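Local coordinates for PncC family amidohydrolase (Enterobacter asburiae, PDB 6L19), which probably deamidates nicotinamide mononucleotide to nicotinate mononucleotide, as a PncC-type amidohydrolase related to the CinA C-terminal domain, at residues S95-I99 against A100-I104. The protein carries 3 engineered substitutions. Residues are numbered along the deposited sequence; the frame is centred on the assembly and turned at random. Where two conformers were deposited one is given.
Sequences SIRDI and AQADI
The guanidinium of Arg97 meets two carbonyl oxygens, those of Ala102 and Asp103, both obliquely. NH1 makes a weak, bent hydrogen bond to Ala102 O, 3.1 Å long with an N-H...O angle of 134°. The side chain runs from the last turn of helix 86-100 across to the loop that enters strand 104-110, alongside the Schellman motif that ends the helix. With CG anti to the backbone N (chi1 -162°), the aliphatic part reaches out along this loop: CG approaches Ala102 O at 3.1 Å, and CD lies 3.5 Å from Asp103 O. A bend at chi3, 80°, then swings the head round so that NH1 arrives beyond the oxygen end of the Ala102 carbonyl.

The backbone closes the helix next to this side chain. Ala100 N still makes the ordinary helical bond to Ile96 O, while Ala100 CB also packs against that oxygen. Gln101 has positive phi, reversing the chain, and Ala102 N returns to Arg97 O at 3.0 Å, nearly straight and in the carbonyl plane; this is the 6→1 bond of the motif. Gln101 N supplies the 5→2 bond, to Asp98 O, but from above that carbonyl's plane rather than along a lone pair.

On the inner side, Ile96, Ala100 and Ala102 all pack on Thr31 of strand 30-35, so the helix end and the loop share one support on the sheet. The Asp103 carboxylate is engaged elsewhere: it forms a salt bridge with Arg133 through OD1, 5.4 Å from Arg97 NH1, while OD2 accepts a hydrogen bond from Arg29 N. The helix end also borders the dimer interface, where Ile99 packs on Ile70 of the second subunit and Ile99 O accepts a hydrogen bond from NH2 of that subunit's Arg69.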
# COMPACT_ATOMS: atom_id res chain seq x y z
N SER A 95 2.02 -1.78 -15.42
CA SER A 95 2.05 -3.08 -14.76
C SER A 95 1.01 -3.19 -13.66
O SER A 95 0.28 -4.19 -13.59
CB SER A 95 3.44 -3.37 -14.18
OG SER A 95 4.42 -3.35 -15.21
N ILE A 96 0.94 -2.20 -12.76
CA ILE A 96 -0.01 -2.32 -11.66
C ILE A 96 -1.44 -2.35 -12.18
O ILE A 96 -2.30 -3.05 -11.63
CB ILE A 96 0.19 -1.18 -10.62
CG1 ILE A 96 -0.57 -1.51 -9.33
CG2 ILE A 96 -0.27 0.19 -11.19
CD1 ILE A 96 -0.08 -2.78 -8.61
N ARG A 97 -1.73 -1.62 -13.26
CA ARG A 97 -3.05 -1.69 -13.87
C ARG A 97 -3.37 -3.11 -14.32
O ARG A 97 -4.49 -3.60 -14.11
CB ARG A 97 -3.17 -0.73 -15.06
CG ARG A 97 -4.61 -0.48 -15.41
CD ARG A 97 -4.79 0.66 -16.38
NE ARG A 97 -4.51 0.24 -17.74
CZ ARG A 97 -5.40 -0.29 -18.57
NH1 ARG A 97 -6.66 -0.51 -18.19
NH2 ARG A 97 -5.03 -0.61 -19.80
N ASP A 98 -2.40 -3.80 -14.92
CA ASP A 98 -2.64 -5.19 -15.31
C ASP A 98 -2.73 -6.11 -14.10
O ASP A 98 -3.61 -6.98 -14.04
CB ASP A 98 -1.55 -5.68 -16.25
CG ASP A 98 -1.80 -7.09 -16.72
OD1 ASP A 98 -2.61 -7.27 -17.66
OD2 ASP A 98 -1.24 -8.03 -16.12
N ILE A 99 -1.84 -5.93 -13.12
CA ILE A 99 -1.87 -6.78 -11.93
C ILE A 99 -3.21 -6.66 -11.21
O ILE A 99 -3.78 -7.65 -10.73
CB ILE A 99 -0.71 -6.41 -11.00
CG1 ILE A 99 0.62 -6.81 -11.63
CG2 ILE A 99 -0.93 -7.01 -9.60
CD1 ILE A 99 1.85 -6.19 -10.93
N ALA A 100 -3.74 -5.45 -11.13
CA ALA A 100 -4.99 -5.26 -10.40
C ALA A 100 -6.21 -5.47 -11.27
O ALA A 100 -7.33 -5.49 -10.73
CB ALA A 100 -5.04 -3.86 -9.79
N GLN A 101 -6.03 -5.64 -12.58
CA GLN A 101 -7.15 -5.67 -13.53
C GLN A 101 -8.02 -4.43 -13.34
O GLN A 101 -9.24 -4.50 -13.20
CB GLN A 101 -7.97 -6.96 -13.37
CG GLN A 101 -7.14 -8.20 -13.74
CD GLN A 101 -7.92 -9.51 -13.65
OE1 GLN A 101 -9.05 -9.55 -13.17
NE2 GLN A 101 -7.31 -10.59 -14.12
N ALA A 102 -7.37 -3.27 -13.33
CA ALA A 102 -8.05 -2.02 -13.08
C ALA A 102 -8.22 -1.23 -14.37
O ALA A 102 -7.58 -1.50 -15.39
CB ALA A 102 -7.28 -1.19 -12.04
N ASP A 103 -9.11 -0.23 -14.32
CA ASP A 103 -9.27 0.67 -15.46
C ASP A 103 -8.25 1.79 -15.44
O ASP A 103 -7.85 2.29 -16.50
CB ASP A 103 -10.67 1.27 -15.46
CG ASP A 103 -11.76 0.21 -15.56
OD1 ASP A 103 -11.78 -0.50 -16.59
OD2 ASP A 103 -12.58 0.06 -14.62
N ILE A 104 -7.86 2.23 -14.25
CA ILE A 104 -7.04 3.42 -14.05
C ILE A 104 -5.98 3.10 -13.02
O ILE A 104 -6.26 2.44 -12.01
CB ILE A 104 -7.91 4.61 -13.59
CG1 ILE A 104 -8.93 4.97 -14.67
CG2 ILE A 104 -7.05 5.83 -13.25
CD1 ILE A 104 -9.86 6.10 -14.25